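Local coordinates for protein 5'-tyrosyl-DNA phosphodiesterase (Caenorhabditis elegans, PDB 4GEW) that belongs to the DNase I-like endonuclease/exonuclease/phosphatase family, whose two packed beta sheets form its core, with a UBA-like domain nearer the N terminus, at residues P151-L156 with L265-G270; L173-Y178 with M194-K199; C183-A188 with G209-L214. One frame throughout, in Å; residues are numbered along the deposited sequence.

Contact 1 of 3, residues P151-L156 with L265-G270; sequences PDILFL and LVFFGG
Phe155 and Phe267 carry most of this contact, which sits in the interior of the DNase I-like beta sandwich where the two sheets lie face to face. Strand 153-156 belongs to one sheet and strand 265-269 to the other. Their axes come within 9.7 Å and run nearly the same way, crossing at -24°, as sheets do when they stack almost aligned in a sandwich. The gap is bridged by side chains of 153-156, which meet both the Phe267 ring and the main chain of 265-270. Phe155 is the larger contributor. Its CG lies anti to the carbonyl carbon (chi1 -72°), which sends the ring across to the opposite backbone. There the ring arrives edge-on: CZ comes 4.0 Å from Phe267 O, which lies in the ring plane, so a ring C-H edge, slightly positive, probably meets the partly negative oxygen. Further along the same edge, CE2 is 4.1 Å from Gly269 N, and CD2 approaches Gly270 N. The ring edge thus runs along the main chain past Gly269 and Gly270, where that chain turns a corner out of the strand. Gly270 adopts a positive phi of 130°, where a side chain would be jammed against the carbonyl O of Gly269. Phe267 points back toward the first sheet and its ring also meets that of Phe360. Strand 119-126 and strand 186-192 flank Phe155 through Ser124 and Ile189, while Asn230 of strand 224-232 also touches it. Behind strand 265-269, Phe268 faces the other way, onto Cys250, Met251 and Val254 of helix 240-260. Ile153 completes the apolar layer two residues before Phe155, on the same face of the strand, and it also touches Leu228. Its end methyl CD1 approaches the Phe267 ring obliquely, 4.4 Å from CE1.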
ATOM      1  N   PRO A 151      15.468  25.677  11.101  1.00 56.47           N
ATOM      2  CA  PRO A 151      14.538  24.694  10.539  1.00 52.79           C
ATOM      3  C   PRO A 151      14.070  23.698  11.597  1.00 57.33           C
ATOM      4  O   PRO A 151      14.766  23.486  12.592  1.00 54.83           O
ATOM      5  CB  PRO A 151      15.393  23.970   9.498  1.00 47.85           C
ATOM      6  CG  PRO A 151      16.793  24.055  10.045  1.00 44.97           C
ATOM      7  CD  PRO A 151      16.875  25.370  10.768  1.00 49.66           C
ATOM      8  N   ASP A 152      12.906  23.094  11.378  1.00 55.29           N
ATOM      9  CA  ASP A 152      12.424  22.026  12.245  1.00 55.64           C
ATOM     10  C   ASP A 152      13.209  20.742  12.001  1.00 54.19           C
ATOM     11  O   ASP A 152      13.424  19.945  12.918  1.00 53.36           O
ATOM     12  CB  ASP A 152      10.935  21.787  11.999  1.00 59.93           C
ATOM     13  CG  ASP A 152      10.130  23.060  12.089  1.00 66.32           C
ATOM     14  OD1 ASP A 152      10.379  23.842  13.029  1.00 72.06           O
ATOM     15  OD2 ASP A 152       9.271  23.295  11.213  1.00 68.11           O
ATOM     16  N   ILE A 153      13.631  20.551  10.755  1.00 52.44           N
ATOM     17  CA  ILE A 153      14.325  19.343  10.333  1.00 45.82           C
ATOM     18  C   ILE A 153      15.511  19.703   9.437  1.00 46.14           C
ATOM     19  O   ILE A 153      15.382  20.496   8.500  1.00 47.20           O
ATOM     20  CB  ILE A 153      13.378  18.415   9.547  1.00 47.11           C
ATOM     21  CG1 ILE A 153      12.206  17.966  10.427  1.00 48.04           C
ATOM     22  CG2 ILE A 153      14.131  17.216   8.993  1.00 45.03           C
ATOM     23  CD1 ILE A 153      10.998  17.486   9.626  1.00 47.82           C
ATOM     24  N   LEU A 154      16.664  19.115   9.728  1.00 44.85           N
ATOM     25  CA  LEU A 154      17.881  19.412   8.983  1.00 49.18           C
ATOM     26  C   LEU A 154      18.593  18.137   8.536  1.00 48.58           C
ATOM     27  O   LEU A 154      18.864  17.251   9.350  1.00 50.56           O
ATOM     28  CB  LEU A 154      18.820  20.268   9.834  1.00 46.42           C
ATOM     29  CG  LEU A 154      20.234  20.498   9.300  1.00 48.96           C
ATOM     30  CD1 LEU A 154      20.218  21.344   8.033  1.00 49.09           C
ATOM     31  CD2 LEU A 154      21.112  21.135  10.376  1.00 47.16           C
ATOM     32  N   PHE A 155      18.866  18.052   7.236  1.00 47.49           N
ATOM     33  CA  PHE A 155      19.645  16.965   6.649  1.00 45.81           C
ATOM     34  C   PHE A 155      21.048  17.479   6.385  1.00 50.39           C
ATOM     35  O   PHE A 155      21.212  18.502   5.717  1.00 51.94           O
ATOM     36  CB  PHE A 155      19.065  16.535   5.294  1.00 45.55           C
ATOM     37  CG  PHE A 155      17.760  15.786   5.377  1.00 49.90           C
ATOM     38  CD1 PHE A 155      17.158  15.516   6.596  1.00 48.69           C
ATOM     39  CD2 PHE A 155      17.140  15.339   4.217  1.00 51.14           C
ATOM     40  CE1 PHE A 155      15.958  14.819   6.655  1.00 48.49           C
ATOM     41  CE2 PHE A 155      15.945  14.641   4.269  1.00 49.98           C
ATOM     42  CZ  PHE A 155      15.352  14.383   5.489  1.00 49.06           C
ATOM     43  N   LEU A 156      22.059  16.772   6.884  1.00 49.54           N
ATOM     44  CA  LEU A 156      23.447  17.109   6.566  1.00 45.51           C
ATOM     45  C   LEU A 156      24.130  15.979   5.810  1.00 47.31           C
ATOM     46  O   LEU A 156      23.891  14.805   6.098  1.00 53.01           O
ATOM     47  CB  LEU A 156      24.235  17.392   7.841  1.00 46.35           C
ATOM     48  CG  LEU A 156      23.798  18.576   8.692  1.00 46.85           C
ATOM     49  CD1 LEU A 156      24.691  18.667   9.917  1.00 46.94           C
ATOM     50  CD2 LEU A 156      23.846  19.872   7.881  1.00 46.69           C
ATOM     51  N   LEU A 265       3.582  12.233   6.693  1.00 58.57           N
ATOM     52  CA  LEU A 265       4.483  13.120   5.973  1.00 53.79           C
ATOM     53  C   LEU A 265       5.771  12.371   5.668  1.00 55.72           C
ATOM     54  O   LEU A 265       6.393  11.804   6.567  1.00 58.56           O
ATOM     55  CB  LEU A 265       4.813  14.346   6.820  1.00 57.60           C
ATOM     56  CG  LEU A 265       4.169  15.671   6.419  1.00 67.40           C
ATOM     57  CD1 LEU A 265       4.611  16.788   7.354  1.00 65.71           C
ATOM     58  CD2 LEU A 265       4.520  16.006   4.979  1.00 66.99           C
ATOM     59  N   VAL A 266       6.175  12.366   4.402  1.00 51.36           N
ATOM     60  CA  VAL A 266       7.431  11.738   4.018  1.00 51.46           C
ATOM     61  C   VAL A 266       8.339  12.765   3.362  1.00 52.16           C
ATOM     62  O   VAL A 266       7.924  13.456   2.435  1.00 54.35           O
ATOM     63  CB  VAL A 266       7.209  10.571   3.040  1.00 51.20           C
ATOM     64  CG1 VAL A 266       8.496   9.761   2.893  1.00 50.03           C
ATOM     65  CG2 VAL A 266       6.070   9.681   3.525  1.00 54.01           C
ATOM     66  N   PHE A 267       9.569  12.877   3.853  1.00 48.36           N
ATOM     67  CA  PHE A 267      10.559  13.758   3.239  1.00 47.98           C
ATOM     68  C   PHE A 267      11.785  12.963   2.818  1.00 50.21           C
ATOM     69  O   PHE A 267      12.451  12.344   3.653  1.00 52.87           O
ATOM     70  CB  PHE A 267      10.984  14.874   4.196  1.00 48.77           C
ATOM     71  CG  PHE A 267       9.885  15.841   4.536  1.00 50.92           C
ATOM     72  CD1 PHE A 267       9.351  15.884   5.819  1.00 51.46           C
ATOM     73  CD2 PHE A 267       9.393  16.716   3.578  1.00 48.66           C
ATOM     74  CE1 PHE A 267       8.341  16.782   6.142  1.00 52.89           C
ATOM     75  CE2 PHE A 267       8.378  17.616   3.888  1.00 48.41           C
ATOM     76  CZ  PHE A 267       7.851  17.653   5.174  1.00 50.54           C
ATOM     77  N   PHE A 268      12.076  12.977   1.523  1.00 48.83           N
ATOM     78  CA  PHE A 268      13.263  12.315   0.997  1.00 52.54           C
ATOM     79  C   PHE A 268      14.137  13.288   0.209  1.00 52.01           C
ATOM     80  O   PHE A 268      13.643  14.046  -0.632  1.00 48.90           O
ATOM     81  CB  PHE A 268      12.884  11.133   0.100  1.00 54.41           C
ATOM     82  CG  PHE A 268      14.015  10.657  -0.777  1.00 56.49           C
ATOM     83  CD1 PHE A 268      15.135  10.056  -0.223  1.00 54.67           C
ATOM     84  CD2 PHE A 268      13.959  10.819  -2.151  1.00 58.10           C
ATOM     85  CE1 PHE A 268      16.180   9.625  -1.023  1.00 55.59           C
ATOM     86  CE2 PHE A 268      15.001  10.386  -2.960  1.00 59.10           C
ATOM     87  CZ  PHE A 268      16.111   9.790  -2.395  1.00 55.08           C
ATOM     88  N   GLY A 269      15.435  13.264   0.485  1.00 51.61           N
ATOM     89  CA  GLY A 269      16.364  14.080  -0.270  1.00 54.25           C
ATOM     90  C   GLY A 269      17.786  14.058   0.245  1.00 52.99           C
ATOM     91  O   GLY A 269      18.217  13.103   0.898  1.00 51.62           O
ATOM     92  N   GLY A 270      18.511  15.130  -0.054  1.00 52.70           N
ATOM     93  CA  GLY A 270      19.900  15.275   0.334  1.00 53.90           C
ATOM     94  C   GLY A 270      20.724  15.685  -0.873  1.00 53.26           C
ATOM     95  O   GLY A 270      20.206  16.323  -1.795  1.00 50.11           O
TER

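Contact 2 of 3, residues L173-Y178 with M194-K199; sequences LYKIYY and MFDVEK
Lys175 and Phe195 mark the closest backbone approach, their CA atoms 8.3 Å apart, as strand 174-178 and strand 195-199 run past each other with N-to-C directions 27° apart. The pair lies near the surface of the DNase I-like sandwich, between an edge strand of one sheet and a strand of the other. Lys175 does the polar work. Its side chain is extended from CG onward and stretches over to the opposite main chain, where NZ gives a hydrogen bond of 2.9 Å to Phe195 O. The nitrogen sits 31° out of the carbonyl plane, so it reaches the oxygen obliquely. Asp196 lies beside it, its OD1 4.4 Å from the Lys175 NZ; that is beyond a salt bridge, but the opposite charge may still favour the ammonium group here. Farther along, Tyr177 and Val197 approach from opposite directions. The tyrosine ring also meets His200, and Leu217 of strand 213-221 packs against both Tyr177 and Val197. Beyond them Glu198 and Lys199 form a classic beta bulge opposite Glu218. Val197 has CG1 anti to its own nitrogen (chi1 178°), which turns both methyls to the end of the tyrosine: Tyr177 OH lies 3.7 Å from Val197 CG1 and 3.3 Å from CG2.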
ATOM      1  N   LEU A 173      19.458  22.360  20.803  1.00 64.28           N
ATOM      2  CA  LEU A 173      18.264  22.697  20.035  1.00 61.04           C
ATOM      3  C   LEU A 173      17.715  21.495  19.279  1.00 60.07           C
ATOM      4  O   LEU A 173      16.513  21.416  19.017  1.00 63.56           O
ATOM      5  CB  LEU A 173      18.583  23.802  19.028  1.00 62.25           C
ATOM      6  CG  LEU A 173      19.038  25.143  19.596  1.00 65.39           C
ATOM      7  CD1 LEU A 173      19.680  25.976  18.501  1.00 64.92           C
ATOM      8  CD2 LEU A 173      17.854  25.873  20.206  1.00 65.90           C
ATOM      9  N   TYR A 174      18.595  20.567  18.919  1.00 59.56           N
ATOM     10  CA  TYR A 174      18.211  19.436  18.079  1.00 57.87           C
ATOM     11  C   TYR A 174      18.547  18.078  18.693  1.00 60.04           C
ATOM     12  O   TYR A 174      19.432  17.969  19.538  1.00 61.97           O
ATOM     13  CB  TYR A 174      18.873  19.548  16.703  1.00 55.96           C
ATOM     14  CG  TYR A 174      18.401  20.736  15.897  1.00 54.95           C
ATOM     15  CD1 TYR A 174      17.280  20.643  15.083  1.00 55.61           C
ATOM     16  CD2 TYR A 174      19.071  21.951  15.954  1.00 52.96           C
ATOM     17  CE1 TYR A 174      16.834  21.727  14.348  1.00 54.92           C
ATOM     18  CE2 TYR A 174      18.638  23.043  15.223  1.00 54.70           C
ATOM     19  CZ  TYR A 174      17.518  22.925  14.421  1.00 56.36           C
ATOM     20  OH  TYR A 174      17.076  24.004  13.691  1.00 54.49           O
ATOM     21  N   LYS A 175      17.805  17.057  18.275  1.00 59.28           N
ATOM     22  CA  LYS A 175      18.204  15.673  18.476  1.00 58.77           C
ATOM     23  C   LYS A 175      19.024  15.300  17.248  1.00 57.40           C
ATOM     24  O   LYS A 175      18.582  15.513  16.120  1.00 53.99           O
ATOM     25  CB  LYS A 175      16.983  14.762  18.568  1.00 59.22           C
ATOM     26  CG  LYS A 175      16.057  15.028  19.751  1.00 64.89           C
ATOM     27  CD  LYS A 175      14.828  14.132  19.657  1.00 66.85           C
ATOM     28  CE  LYS A 175      13.913  14.283  20.849  1.00 75.72           C
ATOM     29  NZ  LYS A 175      12.843  13.245  20.831  1.00 81.15           N
ATOM     30  N   ILE A 176      20.216  14.753  17.463  1.00 57.15           N
ATOM     31  CA  ILE A 176      21.154  14.516  16.372  1.00 54.98           C
ATOM     32  C   ILE A 176      21.378  13.028  16.109  1.00 56.14           C
ATOM     33  O   ILE A 176      21.685  12.261  17.019  1.00 58.36           O
ATOM     34  CB  ILE A 176      22.506  15.196  16.646  1.00 60.85           C
ATOM     35  CG1 ILE A 176      22.292  16.678  16.965  1.00 62.76           C
ATOM     36  CG2 ILE A 176      23.449  15.020  15.457  1.00 59.97           C
ATOM     37  CD1 ILE A 176      23.576  17.448  17.153  1.00 64.71           C
ATOM     38  N   TYR A 177      21.223  12.630  14.853  1.00 54.50           N
ATOM     39  CA  TYR A 177      21.379  11.235  14.472  1.00 54.31           C
ATOM     40  C   TYR A 177      22.381  11.122  13.331  1.00 57.53           C
ATOM     41  O   TYR A 177      22.156  11.644  12.237  1.00 54.09           O
ATOM     42  CB  TYR A 177      20.027  10.628  14.082  1.00 51.58           C
ATOM     43  CG  TYR A 177      19.044  10.593  15.230  1.00 55.40           C
ATOM     44  CD1 TYR A 177      18.886   9.446  16.003  1.00 55.96           C
ATOM     45  CD2 TYR A 177      18.286  11.717  15.558  1.00 53.13           C
ATOM     46  CE1 TYR A 177      17.992   9.418  17.061  1.00 56.34           C
ATOM     47  CE2 TYR A 177      17.394  11.695  16.611  1.00 53.71           C
ATOM     48  CZ  TYR A 177      17.251  10.549  17.359  1.00 58.71           C
ATOM     49  OH  TYR A 177      16.362  10.537  18.406  1.00 65.51           O
ATOM     50  N   TYR A 178      23.497  10.455  13.610  1.00 58.71           N
ATOM     51  CA  TYR A 178      24.551  10.257  12.627  1.00 57.04           C
ATOM     52  C   TYR A 178      24.380   8.902  11.954  1.00 56.02           C
ATOM     53  O   TYR A 178      24.145   7.895  12.620  1.00 59.44           O
ATOM     54  CB  TYR A 178      25.924  10.340  13.299  1.00 55.49           C
ATOM     55  CG  TYR A 178      26.216  11.681  13.935  1.00 54.42           C
ATOM     56  CD1 TYR A 178      26.269  12.836  13.167  1.00 51.50           C
ATOM     57  CD2 TYR A 178      26.449  11.791  15.302  1.00 57.61           C
ATOM     58  CE1 TYR A 178      26.540  14.064  13.736  1.00 52.64           C
ATOM     59  CE2 TYR A 178      26.721  13.016  15.883  1.00 56.59           C
ATOM     60  CZ  TYR A 178      26.769  14.148  15.094  1.00 59.53           C
ATOM     61  OH  TYR A 178      27.038  15.374  15.661  1.00 66.16           O
ATOM     62  N   MET A 194      10.739  18.711  19.749  1.00 78.73           N
ATOM     63  CA  MET A 194       9.330  18.313  19.762  1.00 79.08           C
ATOM     64  C   MET A 194       9.105  17.039  18.953  1.00 80.58           C
ATOM     65  O   MET A 194       8.061  16.398  19.062  1.00 88.82           O
ATOM     66  CB  MET A 194       8.460  19.416  19.165  1.00 75.47           C
ATOM     67  CG  MET A 194       8.595  19.519  17.652  1.00 69.98           C
ATOM     68  SD  MET A 194       7.481  20.715  16.899  1.00152.28           S
ATOM     69  CE  MET A 194       8.107  20.713  15.222  1.00106.46           C
ATOM     70  N   PHE A 195      10.086  16.687  18.129  1.00 70.70           N
ATOM     71  CA  PHE A 195       9.977  15.552  17.226  1.00 68.15           C
ATOM     72  C   PHE A 195      10.259  14.253  17.981  1.00 70.88           C
ATOM     73  O   PHE A 195      11.397  13.989  18.371  1.00 73.99           O
ATOM     74  CB  PHE A 195      10.979  15.734  16.082  1.00 63.89           C
ATOM     75  CG  PHE A 195      10.819  14.755  14.947  1.00 63.73           C
ATOM     76  CD1 PHE A 195      10.200  15.142  13.767  1.00 62.38           C
ATOM     77  CD2 PHE A 195      11.315  13.464  15.043  1.00 61.74           C
ATOM     78  CE1 PHE A 195      10.061  14.252  12.711  1.00 61.44           C
ATOM     79  CE2 PHE A 195      11.177  12.568  13.990  1.00 61.45           C
ATOM     80  CZ  PHE A 195      10.550  12.965  12.823  1.00 60.17           C
ATOM     81  N   ASP A 196       9.224  13.443  18.185  1.00 69.60           N
ATOM     82  CA  ASP A 196       9.395  12.127  18.799  1.00 74.59           C
ATOM     83  C   ASP A 196       9.978  11.129  17.813  1.00 69.33           C
ATOM     84  O   ASP A 196       9.456  10.969  16.718  1.00 70.30           O
ATOM     85  CB  ASP A 196       8.060  11.609  19.327  1.00 82.87           C
ATOM     86  CG  ASP A 196       7.712  12.189  20.671  1.00 97.46           C
ATOM     87  OD1 ASP A 196       8.607  12.221  21.542  1.00101.52           O
ATOM     88  OD2 ASP A 196       6.554  12.626  20.855  1.00106.03           O
ATOM     89  N   VAL A 197      11.054  10.454  18.199  1.00 66.07           N
ATOM     90  CA  VAL A 197      11.701   9.492  17.308  1.00 63.74           C
ATOM     91  C   VAL A 197      11.400   8.055  17.726  1.00 68.36           C
ATOM     92  O   VAL A 197      11.564   7.696  18.889  1.00 71.18           O
ATOM     93  CB  VAL A 197      13.230   9.704  17.255  1.00 59.92           C
ATOM     94  CG1 VAL A 197      13.879   8.664  16.359  1.00 62.55           C
ATOM     95  CG2 VAL A 197      13.561  11.111  16.767  1.00 57.16           C
ATOM     96  N   GLU A 198      10.948   7.240  16.776  1.00 67.03           N
ATOM     97  CA  GLU A 198      10.635   5.841  17.053  1.00 69.82           C
ATOM     98  C   GLU A 198      11.711   4.897  16.523  1.00 68.23           C
ATOM     99  O   GLU A 198      12.056   3.915  17.175  1.00 68.12           O
ATOM    100  CB  GLU A 198       9.280   5.461  16.455  1.00 73.31           C
ATOM    101  CG  GLU A 198       8.134   6.351  16.907  1.00 92.81           C
ATOM    102  CD  GLU A 198       8.021   6.430  18.420  1.00 98.03           C
ATOM    103  OE1 GLU A 198       8.238   5.396  19.093  1.00 98.97           O
ATOM    104  OE2 GLU A 198       7.719   7.530  18.936  1.00 99.29           O
ATOM    105  N   LYS A 199      12.235   5.194  15.337  1.00 64.93           N
ATOM    106  CA  LYS A 199      13.206   4.320  14.690  1.00 63.63           C
ATOM    107  C   LYS A 199      14.266   5.093  13.912  1.00 63.05           C
ATOM    108  O   LYS A 199      13.965   6.079  13.243  1.00 58.97           O
ATOM    109  CB  LYS A 199      12.508   3.351  13.739  1.00 65.13           C
ATOM    110  CG  LYS A 199      11.776   2.210  14.408  1.00 78.16           C
ATOM    111  CD  LYS A 199      11.173   1.289  13.360  1.00 86.86           C
ATOM    112  CE  LYS A 199      12.240   0.825  12.373  1.00 87.36           C
ATOM    113  NZ  LYS A 199      11.660   0.222  11.140  1.00 90.43           N
TER

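Contact 3 of 3, residues C183-A188 with G209-L214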
ATOM      1  N   CYS A 183      33.264   6.392  10.199  1.00 85.01           N
ATOM      2  CA  CYS A 183      33.581   6.405   8.782  1.00 80.42           C
ATOM      3  C   CYS A 183      34.304   7.702   8.441  1.00 77.20           C
ATOM      4  O   CYS A 183      34.199   8.683   9.183  1.00 78.70           O
ATOM      5  CB  CYS A 183      32.294   6.291   7.962  1.00 73.07           C
ATOM      6  SG  CYS A 183      32.536   5.927   6.217  1.00 81.45           S
ATOM      7  N   GLN A 184      35.038   7.703   7.330  1.00 68.81           N
ATOM      8  CA  GLN A 184      35.704   8.908   6.852  1.00 70.02           C
ATOM      9  C   GLN A 184      34.723  10.072   6.751  1.00 68.64           C
ATOM     10  O   GLN A 184      35.021  11.180   7.188  1.00 75.94           O
ATOM     11  CB  GLN A 184      36.368   8.659   5.498  1.00 71.26           C
ATOM     12  CG  GLN A 184      37.075   9.878   4.937  1.00 72.43           C
ATOM     13  CD  GLN A 184      37.723   9.611   3.595  1.00 80.52           C
ATOM     14  OE1 GLN A 184      37.165   8.912   2.747  1.00 81.42           O
ATOM     15  NE2 GLN A 184      38.914  10.166   3.397  1.00 87.47           N
ATOM     16  N   TYR A 185      33.550   9.813   6.181  1.00 63.29           N
ATOM     17  CA  TYR A 185      32.465  10.796   6.181  1.00 61.18           C
ATOM     18  C   TYR A 185      31.090  10.142   6.149  1.00 56.41           C
ATOM     19  O   TYR A 185      30.943   8.999   5.721  1.00 57.44           O
ATOM     20  CB  TYR A 185      32.615  11.819   5.048  1.00 62.01           C
ATOM     21  CG  TYR A 185      32.570  11.259   3.642  1.00 63.04           C
ATOM     22  CD1 TYR A 185      31.432  11.409   2.848  1.00 59.02           C
ATOM     23  CD2 TYR A 185      33.666  10.605   3.097  1.00 62.64           C
ATOM     24  CE1 TYR A 185      31.390  10.913   1.555  1.00 57.41           C
ATOM     25  CE2 TYR A 185      33.633  10.103   1.804  1.00 64.95           C
ATOM     26  CZ  TYR A 185      32.492  10.261   1.039  1.00 63.84           C
ATOM     27  OH  TYR A 185      32.456   9.767  -0.246  1.00 67.76           O
ATOM     28  N   TYR A 186      30.084  10.873   6.615  1.00 54.75           N
ATOM     29  CA  TYR A 186      28.755  10.308   6.800  1.00 54.24           C
ATOM     30  C   TYR A 186      27.685  11.399   6.774  1.00 54.04           C
ATOM     31  O   TYR A 186      27.990  12.568   6.557  1.00 53.27           O
ATOM     32  CB  TYR A 186      28.705   9.537   8.120  1.00 56.06           C
ATOM     33  CG  TYR A 186      29.337  10.290   9.268  1.00 55.60           C
ATOM     34  CD1 TYR A 186      28.579  11.133  10.074  1.00 47.70           C
ATOM     35  CD2 TYR A 186      30.695  10.171   9.536  1.00 54.23           C
ATOM     36  CE1 TYR A 186      29.158  11.832  11.114  1.00 48.11           C
ATOM     37  CE2 TYR A 186      31.282  10.863  10.575  1.00 58.03           C
ATOM     38  CZ  TYR A 186      30.508  11.691  11.362  1.00 56.88           C
ATOM     39  OH  TYR A 186      31.093  12.380  12.398  1.00 61.54           O
ATOM     40  N   THR A 187      26.433  11.010   6.991  1.00 50.93           N
ATOM     41  CA  THR A 187      25.325  11.961   6.950  1.00 51.31           C
ATOM     42  C   THR A 187      24.697  12.119   8.329  1.00 52.84           C
ATOM     43  O   THR A 187      24.915  11.296   9.225  1.00 54.00           O
ATOM     44  CB  THR A 187      24.229  11.536   5.936  1.00 49.95           C
ATOM     45  OG1 THR A 187      23.596  10.329   6.380  1.00 51.19           O
ATOM     46  CG2 THR A 187      24.830  11.313   4.542  1.00 49.16           C
ATOM     47  N   ALA A 188      23.925  13.187   8.501  1.00 49.06           N
ATOM     48  CA  ALA A 188      23.211  13.393   9.751  1.00 49.85           C
ATOM     49  C   ALA A 188      21.782  13.860   9.522  1.00 48.14           C
ATOM     50  O   ALA A 188      21.467  14.506   8.514  1.00 47.41           O
ATOM     51  CB  ALA A 188      23.955  14.383  10.646  1.00 46.27           C
ATOM     52  N   GLY A 209      31.025   2.606  -3.785  1.00 58.74           N
ATOM     53  CA  GLY A 209      32.432   2.592  -3.432  1.00 61.13           C
ATOM     54  C   GLY A 209      32.780   3.833  -2.629  1.00 65.82           C
ATOM     55  O   GLY A 209      33.952   4.159  -2.458  1.00 72.56           O
ATOM     56  N   MET A 210      31.755   4.524  -2.133  1.00 68.49           N
ATOM     57  CA  MET A 210      31.943   5.789  -1.422  1.00 68.58           C
ATOM     58  C   MET A 210      31.214   5.836  -0.081  1.00 64.19           C
ATOM     59  O   MET A 210      30.912   6.919   0.423  1.00 61.60           O
ATOM     60  CB  MET A 210      31.483   6.963  -2.291  1.00 65.06           C
ATOM     61  CG  MET A 210      32.217   7.079  -3.615  1.00 68.58           C
ATOM     62  SD  MET A 210      31.588   8.431  -4.631  1.00 62.85           S
ATOM     63  CE  MET A 210      32.399   8.055  -6.186  1.00 54.72           C
ATOM     64  N   TYR A 211      30.926   4.662   0.479  1.00 63.10           N
ATOM     65  CA  TYR A 211      30.279   4.533   1.790  1.00 60.82           C
ATOM     66  C   TYR A 211      28.890   5.164   1.862  1.00 61.99           C
ATOM     67  O   TYR A 211      28.427   5.525   2.944  1.00 65.43           O
ATOM     68  CB  TYR A 211      31.148   5.134   2.904  1.00 64.51           C
ATOM     69  CG  TYR A 211      32.628   4.827   2.813  1.00 77.81           C
ATOM     70  CD1 TYR A 211      33.118   3.559   3.114  1.00 82.35           C
ATOM     71  CD2 TYR A 211      33.539   5.814   2.456  1.00 85.03           C
ATOM     72  CE1 TYR A 211      34.475   3.281   3.045  1.00 91.19           C
ATOM     73  CE2 TYR A 211      34.897   5.545   2.383  1.00 93.98           C
ATOM     74  CZ  TYR A 211      35.358   4.278   2.678  1.00 96.80           C
ATOM     75  OH  TYR A 211      36.706   4.013   2.606  1.00106.26           O
ATOM     76  N   ARG A 212      28.216   5.295   0.727  1.00 60.35           N
ATOM     77  CA  ARG A 212      26.922   5.973   0.724  1.00 57.26           C
ATOM     78  C   ARG A 212      25.815   5.106   1.319  1.00 58.29           C
ATOM     79  O   ARG A 212      25.840   3.878   1.210  1.00 56.99           O
ATOM     80  CB  ARG A 212      26.573   6.469  -0.679  1.00 51.99           C
ATOM     81  CG  ARG A 212      27.716   7.273  -1.303  1.00 51.80           C
ATOM     82  CD  ARG A 212      28.143   8.410  -0.372  1.00 48.44           C
ATOM     83  NE  ARG A 212      29.311   9.115  -0.880  1.00 49.39           N
ATOM     84  CZ  ARG A 212      29.266  10.010  -1.860  1.00 54.88           C
ATOM     85  NH1 ARG A 212      28.101  10.305  -2.429  1.00 52.45           N
ATOM     86  NH2 ARG A 212      30.381  10.599  -2.274  1.00 49.29           N
ATOM     87  N   THR A 213      24.859   5.761   1.973  1.00 57.63           N
ATOM     88  CA  THR A 213      23.808   5.069   2.700  1.00 54.18           C
ATOM     89  C   THR A 213      22.464   5.754   2.515  1.00 53.20           C
ATOM     90  O   THR A 213      22.385   6.868   2.006  1.00 52.49           O
ATOM     91  CB  THR A 213      24.083   5.041   4.226  1.00 58.96           C
ATOM     92  OG1 THR A 213      24.086   6.380   4.741  1.00 58.39           O
ATOM     93  CG2 THR A 213      25.417   4.364   4.544  1.00 57.24           C
ATOM     94  N   LEU A 214      21.408   5.072   2.936  1.00 52.57           N
ATOM     95  CA  LEU A 214      20.107   5.694   3.086  1.00 53.80           C
ATOM     96  C   LEU A 214      19.809   5.736   4.579  1.00 56.54           C
ATOM     97  O   LEU A 214      19.715   4.696   5.234  1.00 56.99           O
ATOM     98  CB  LEU A 214      19.025   4.910   2.339  1.00 53.30           C
ATOM     99  CG  LEU A 214      17.591   5.443   2.461  1.00 54.64           C
ATOM    100  CD1 LEU A 214      17.492   6.907   2.018  1.00 52.69           C
ATOM    101  CD2 LEU A 214      16.632   4.580   1.652  1.00 53.73           C
TER
HETATM  102  O   HOH W   1      30.135   8.338   2.995  1.00 64.80           O
HETATM  103  O   HOH W   2      22.764   8.742   4.303  1.00 50.01           O
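Tyr185 carries its CG between the backbone N and the carbonyl carbon (chi1 62°), which swings the ring off the loop before strand 186-192 toward 209-214, while Arg212 bends at chi2 (-54°) and folds its guanidinium back to meet the phenol. The two then join side-on. NE and NH2 of Arg212 both donate to Tyr185 OH, at 3.3 Å and 3.0 Å respectively, with the oxygen close to the guanidinium plane and the ring turned 69° from it. NE also makes a weak bond to Met210 O at 3.0 Å, NH2 bonds to Ser235 OG, and NH1 bonds to His232 O. With all three nitrogens engaged, the charged group is held against rotation. Such a donor pair would probably polarise the phenol oxygen. In the DNase I-like sandwich these segments lead into strands 186-192 and 213-221, which belong to different sheets, so the grip ties two loops together where they enter the two halves of the fold. Water 1 helps from within, lying over one face of the Tyr185 ring toward its rim, 2.9 Å from Tyr185 O and 3.0 Å from Met210 O. On the outer side Cys183 places its sulfur over a face of the Tyr211 ring, SG 4.0 Å from the ring centroid, a sulfur-aromatic contact. The edge of the same ring meets Tyr185 CE2, and the Gln184 side chain crosses that of Tyr211 at about a right angle, its OE1 coming obliquely to CE2 of the Tyr211 ring. Deeper, at the start of the strands, Thr187 and Thr213 face each other through water 2, which is 2.7 Å from Thr187 OG1 and 2.7 Å from Thr213 OG1; it also makes a weak bond to Thr213 O, while Thr187 OG1 bonds to Gln215 OE1.

How the contacts relate
All three contacts span the same gap, from one sheet of the sandwich to the other. Contact 1 lies deepest; its centre is about 12 Å from that of contact 2 and about 17 Å from that of contact 3, with about 19 Å between the centres of contacts 2 and 3. Along the chain, 151-156 and 265-270 enclose the other four segments, and contacts 2 and 3 alternate. In the first sheet, strand 186-192 sits between 174-178 and 153-159, linking all three: Leu156 N probably bonds to Ala188 O, and Tyr178 packs on Tyr186. The sheets are thus joined both in the interior and nearer the surface.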